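Local atomic coordinates of putative exported protein (Bacteroides fragilis, PDB entry 4RAA), a protein that is of unknown function but folds as a six-bladed beta-propeller of the YWTD superfamily and is probably exported from the cytoplasm. Residues L27-L32 with L300-L305; F159-S164 with V209-I214. All blocks are in the same frame, centred on the assembly; numbering follows the deposited sequence.

Contact 1 of 2, residues L27-L32 with L300-L305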
loop_
_atom_site.group_PDB
_atom_site.type_symbol
_atom_site.label_atom_id
_atom_site.label_comp_id
_atom_site.label_asym_id
_atom_site.label_seq_id
_atom_site.Cartn_x
_atom_site.Cartn_y
_atom_site.Cartn_z
ATOM N N LEU A 27 4.365 38.797 19.693
ATOM C CA LEU A 27 3.481 38.593 18.546
ATOM C C LEU A 27 4.156 38.823 17.213
ATOM O O LEU A 27 5.208 39.455 17.109
ATOM C CB LEU A 27 2.272 39.556 18.621
ATOM C CG LEU A 27 1.064 39.178 19.484
ATOM C CD1 LEU A 27 1.443 38.550 20.820
ATOM C CD2 LEU A 27 0.179 40.403 19.680
ATOM N N SER A 28 3.489 38.309 16.192
ATOM C CA SER A 28 3.878 38.488 14.808
ATOM C C SER A 28 2.662 38.129 13.962
ATOM O O SER A 28 1.829 37.322 14.387
ATOM C CB SER A 28 5.084 37.622 14.459
ATOM O OG SER A 28 5.431 37.785 13.100
ATOM N N PHE A 29 2.551 38.750 12.793
ATOM C CA PHE A 29 1.432 38.519 11.877
ATOM C C PHE A 29 1.918 38.231 10.459
ATOM O O PHE A 29 2.974 38.714 10.045
ATOM C CB PHE A 29 0.502 39.724 11.878
ATOM C CG PHE A 29 -0.159 39.974 13.201
ATOM C CD1 PHE A 29 -1.265 39.218 13.591
ATOM C CD2 PHE A 29 0.307 40.972 14.057
ATOM C CE1 PHE A 29 -1.891 39.448 14.810
ATOM C CE2 PHE A 29 -0.319 41.214 15.280
ATOM C CZ PHE A 29 -1.417 40.451 15.658
ATOM N N LEU A 30 1.147 37.428 9.734
ATOM C CA LEU A 30 1.461 37.069 8.353
ATOM C C LEU A 30 0.175 36.973 7.559
ATOM O O LEU A 30 -0.765 36.297 7.986
ATOM C CB LEU A 30 2.167 35.723 8.301
ATOM C CG LEU A 30 2.682 35.220 6.948
ATOM C CD1 LEU A 30 3.665 36.205 6.323
ATOM C CD2 LEU A 30 3.323 33.851 7.128
ATOM N N LYS A 31 0.164 37.619 6.398
ATOM C CA LYS A 31 -0.973 37.623 5.501
ATOM C C LYS A 31 -0.801 36.508 4.457
ATOM O O LYS A 31 0.222 36.458 3.768
ATOM C CB LYS A 31 -1.032 38.988 4.824
ATOM C CG LYS A 31 -2.296 39.215 4.065
ATOM C CD LYS A 31 -2.412 40.614 3.512
ATOM C CE LYS A 31 -3.524 40.643 2.485
ATOM N NZ LYS A 31 -4.813 40.077 2.982
ATOM N N LEU A 32 -1.776 35.602 4.368
ATOM C CA LEU A 32 -1.761 34.553 3.342
ATOM C C LEU A 32 -2.282 35.135 2.025
ATOM O O LEU A 32 -3.285 35.857 2.009
ATOM C CB LEU A 32 -2.622 33.357 3.741
ATOM C CG LEU A 32 -2.124 32.509 4.912
ATOM C CD1 LEU A 32 -3.199 31.524 5.344
ATOM C CD2 LEU A 32 -0.848 31.772 4.551
ATOM N N LEU A 300 -4.508 41.185 23.809
ATOM C CA LEU A 300 -3.541 41.209 22.685
ATOM C C LEU A 300 -3.976 42.094 21.501
ATOM O O LEU A 300 -3.209 42.246 20.547
ATOM C CB LEU A 300 -3.271 39.787 22.178
ATOM C CG LEU A 300 -2.769 38.773 23.207
ATOM C CD1 LEU A 300 -2.682 37.399 22.569
ATOM C CD2 LEU A 300 -1.425 39.197 23.775
ATOM N N LYS A 301 -5.190 42.661 21.565
ATOM C CA LYS A 301 -5.755 43.554 20.537
ATOM C C LYS A 301 -5.882 42.867 19.169
ATOM O O LYS A 301 -5.379 43.381 18.160
ATOM C CB LYS A 301 -4.970 44.884 20.453
ATOM C CG LYS A 301 -5.023 45.739 21.713
ATOM C CD LYS A 301 -4.328 47.078 21.487
ATOM C CE LYS A 301 -4.661 48.100 22.566
ATOM N NZ LYS A 301 -4.175 47.689 23.911
ATOM N N VAL A 302 -6.556 41.705 19.164
ATOM C CA VAL A 302 -6.791 40.879 17.943
ATOM C C VAL A 302 -8.267 40.503 17.654
ATOM O O VAL A 302 -8.521 39.600 16.850
ATOM C CB VAL A 302 -5.889 39.609 17.927
ATOM C CG1 VAL A 302 -4.426 39.993 18.101
ATOM C CG2 VAL A 302 -6.302 38.602 18.996
ATOM N N GLY A 303 -9.224 41.167 18.316
ATOM C CA GLY A 303 -10.661 40.990 18.050
ATOM C C GLY A 303 -11.337 39.666 18.371
ATOM O O GLY A 303 -12.112 39.592 19.326
ATOM N N GLU A 304 -11.088 38.660 17.523
ATOM C CA GLU A 304 -11.618 37.283 17.639
ATOM C C GLU A 304 -10.499 36.279 17.565
ATOM O O GLU A 304 -9.614 36.410 16.729
ATOM C CB GLU A 304 -12.532 36.897 16.478
ATOM C CG GLU A 304 -14.006 37.219 16.615
ATOM C CD GLU A 304 -14.829 36.605 15.477
ATOM O OE1 GLU A 304 -14.251 36.135 14.457
ATOM O OE2 GLU A 304 -16.073 36.605 15.592
ATOM N N LEU A 305 -10.593 35.240 18.383
ATOM C CA LEU A 305 -9.625 34.147 18.389
ATOM C C LEU A 305 -10.475 32.888 18.608
ATOM O O LEU A 305 -10.653 32.421 19.728
ATOM C CB LEU A 305 -8.561 34.412 19.459
ATOM C CG LEU A 305 -7.182 33.830 19.159
ATOM C CD1 LEU A 305 -6.191 34.355 20.181
ATOM C CD2 LEU A 305 -7.193 32.309 19.129
#
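Leu27 and Phe29, on the same face of strand 25-31, meet Leu300 and Val302 from the loop that follows helix 293-299. These two pairs form the tightly packed, apolar part of the contact. The methyl CG1 of Val302 sits at the edge of the Phe29 ring, near its plane, 3.9 Å from CZ. With CG anti to the carbonyl carbon (chi1 -64°), the ring is directed so that its CZ end meets the methyl. Leu27 covers more surface: its CD1 is 4.2 Å from CD2 of Leu300, while its CD2 lies 4.0 Å from the carbonyl O of Leu300. All of this is van der Waals packing, modest in extent, with 141 Å² buried in total.

The looser margin is more polar. Between the two apolar loop residues, Lys301 takes positive phi and closes the helix in a Schellman motif; its chain leads away from the strand. At the other end the partly exposed Lys31 turns its NZ to a salt bridge with Asp351 and a hydrogen bond to Ser347. Beside the contact, strand 25-31 hydrogen-bonds to strand 354-360, an early strand thus pairing with the last one, consistent with the Velcro closure of many propellers. Leu340 of helix 338-345 touches both Phe29 and Val302, and Leu321 of strand 316-321 also packs on the ring.

Contact 2 of 2, residues F159-S164 with V209-I214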
loop_
_atom_site.group_PDB
_atom_site.type_symbol
_atom_site.label_atom_id
_atom_site.label_comp_id
_atom_site.label_asym_id
_atom_site.label_seq_id
_atom_site.Cartn_x
_atom_site.Cartn_y
_atom_site.Cartn_z
ATOM N N PHE A 159 -4.081 4.224 21.221
ATOM C CA PHE A 159 -3.085 4.292 20.123
ATOM C C PHE A 159 -2.484 2.928 19.820
ATOM O O PHE A 159 -2.624 1.988 20.601
ATOM C CB PHE A 159 -1.934 5.236 20.488
ATOM C CG PHE A 159 -2.386 6.584 20.967
ATOM C CD1 PHE A 159 -2.604 7.624 20.067
ATOM C CD2 PHE A 159 -2.596 6.817 22.331
ATOM C CE1 PHE A 159 -3.032 8.865 20.514
ATOM C CE2 PHE A 159 -3.015 8.055 22.786
ATOM C CZ PHE A 159 -3.239 9.076 21.875
ATOM N N VAL A 160 -1.789 2.850 18.689
ATOM C CA VAL A 160 -1.124 1.615 18.244
ATOM C C VAL A 160 0.141 1.937 17.445
ATOM O O VAL A 160 0.138 2.854 16.637
ATOM C CB VAL A 160 -2.091 0.708 17.424
ATOM C CG1 VAL A 160 -2.598 1.395 16.165
ATOM C CG2 VAL A 160 -1.449 -0.635 17.076
ATOM N N VAL A 161 1.209 1.172 17.679
ATOM C CA VAL A 161 2.472 1.356 16.969
ATOM C C VAL A 161 2.607 0.245 15.937
ATOM O O VAL A 161 2.466 -0.924 16.288
ATOM C CB VAL A 161 3.666 1.362 17.931
ATOM C CG1 VAL A 161 4.982 1.539 17.165
ATOM C CG2 VAL A 161 3.477 2.466 18.972
ATOM N N THR A 162 2.866 0.620 14.679
ATOM C CA THR A 162 3.043 -0.335 13.573
ATOM C C THR A 162 4.362 -0.105 12.871
ATOM O O THR A 162 4.922 0.996 12.945
ATOM C CB THR A 162 1.953 -0.209 12.476
ATOM O OG1 THR A 162 2.248 0.876 11.577
ATOM C CG2 THR A 162 0.568 -0.047 13.079
ATOM N N ASP A 163 4.814 -1.126 12.140
ATOM C CA ASP A 163 6.027 -1.009 11.323
ATOM C C ASP A 163 5.721 -0.206 10.037
ATOM O O ASP A 163 4.584 0.253 9.814
ATOM C CB ASP A 163 6.661 -2.402 11.015
ATOM C CG ASP A 163 5.789 -3.314 10.125
ATOM O OD1 ASP A 163 4.845 -2.848 9.445
ATOM O OD2 ASP A 163 6.077 -4.531 10.094
ATOM N N SER A 164 6.762 -0.025 9.226
ATOM C CA SER A 164 6.696 0.583 7.881
ATOM C C SER A 164 5.468 0.108 7.065
ATOM O O SER A 164 4.707 0.894 6.524
ATOM C CB SER A 164 8.009 0.192 7.153
ATOM O OG SER A 164 8.042 0.489 5.774
ATOM N N VAL A 209 5.601 8.783 23.838
ATOM C CA VAL A 209 5.375 7.418 23.320
ATOM C C VAL A 209 6.440 6.981 22.325
ATOM O O VAL A 209 6.618 7.628 21.296
ATOM C CB VAL A 209 4.005 7.283 22.607
ATOM C CG1 VAL A 209 3.773 5.834 22.135
ATOM C CG2 VAL A 209 2.869 7.765 23.514
ATOM N N GLY A 210 7.115 5.875 22.642
ATOM C CA GLY A 210 8.093 5.218 21.758
ATOM C C GLY A 210 7.562 3.831 21.414
ATOM O O GLY A 210 6.438 3.486 21.796
ATOM N N THR A 211 8.356 3.033 20.701
ATOM C CA THR A 211 7.950 1.666 20.335
ATOM C C THR A 211 7.749 0.755 21.567
ATOM O O THR A 211 6.777 0.004 21.601
ATOM C CB THR A 211 8.930 1.028 19.318
ATOM O OG1 THR A 211 8.981 1.840 18.143
ATOM C CG2 THR A 211 8.501 -0.385 18.918
ATOM N N SER A 212 8.638 0.849 22.567
ATOM C CA SER A 212 8.569 0.033 23.807
ATOM C C SER A 212 8.495 0.879 25.080
ATOM O O SER A 212 9.082 0.502 26.103
ATOM C CB SER A 212 9.784 -0.882 23.885
ATOM O OG SER A 212 9.920 -1.605 22.690
ATOM N N GLU A 213 7.754 1.996 25.030
ATOM C CA GLU A 213 7.630 2.921 26.167
ATOM C C GLU A 213 6.358 3.771 26.213
ATOM O O GLU A 213 5.891 4.249 25.182
ATOM C CB GLU A 213 8.786 3.935 26.151
ATOM C CG GLU A 213 10.133 3.431 26.628
ATOM C CD GLU A 213 11.158 4.544 26.811
ATOM O OE1 GLU A 213 10.970 5.658 26.263
ATOM O OE2 GLU A 213 12.170 4.296 27.505
ATOM N N ILE A 214 5.833 3.948 27.426
ATOM C CA ILE A 214 4.784 4.929 27.736
ATOM C C ILE A 214 5.301 5.547 29.025
ATOM O O ILE A 214 5.300 4.874 30.063
ATOM C CB ILE A 214 3.366 4.335 27.942
ATOM C CG1 ILE A 214 2.842 3.695 26.652
ATOM C CG2 ILE A 214 2.380 5.411 28.431
ATOM C CD1 ILE A 214 2.587 4.659 25.511
#
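The turn of a beta-hairpin in the propeller, at Gly210 and Thr211, rests on Val161 in a strand of a neighbouring sheet, a contact between the sheets of what are probably successive blades, made at the end of one hairpin. The hairpin joins strands 203-210 and 213-222 through Thr211 and Ser212, and a backbone bond from Gly210 N to Glu213 O, 3.3 Å long, ties its base. Val161 spreads its two methyls over two parts of the turn. CG1, set anti to the backbone N (chi1 179°), approaches OG1 of Thr211 at 4.1 Å, whereas CG2 lies 4.2 Å from the carbonyl O of Gly210. The side chains of Val161 and Thr211 cross at about a right angle, and the contact is apolar carbon against polar oxygen, without a bond between them. The hydroxyl of Thr211 is held instead by Asp139 OD2 and Asn141 ND2, and the backbone O of Thr211 accepts a hydrogen bond from Lys172 NZ. That lysine also packs on Val161, so one side chain serves both partners.

On the strand's other face, Thr162 is fixed separately. Its OG1 donates to Asp163 O over 3.0 Å, in the carbonyl plane and on a lone pair, and also pairs with Trp144 NE1.

Around the contact, Leu137 touches both Val161 and Thr211. Strand 157-162 lies between strands 142-145 and 168-174, to which Val161 and its neighbours are hydrogen-bonded or packed. Further along the interface, Phe159 crosses to Ala198 of strand 195-200, which Val209 touches from within its own sheet.

In the fold
The two contacts stand on opposite sides of the chain's centre, their centres 37 Å apart and their nearest atoms about 24 Å apart, so neither touches the other. Along the chain the order is 27-32, 159-164, 209-214, 300-305, contact 2 falling wholly within the interval that contact 1 spans. They share no sheet. Contact 1 belongs to the sheet in which the early strand 25-31 joins strand 354-360, with a loop and helices packed on it; contact 2 joins the sheet holding 157-162 to the one holding 203-210. Contact 1 thus lies beside the probable closure of the ring, whereas contact 2 lies between two sheets that are probably successive blades.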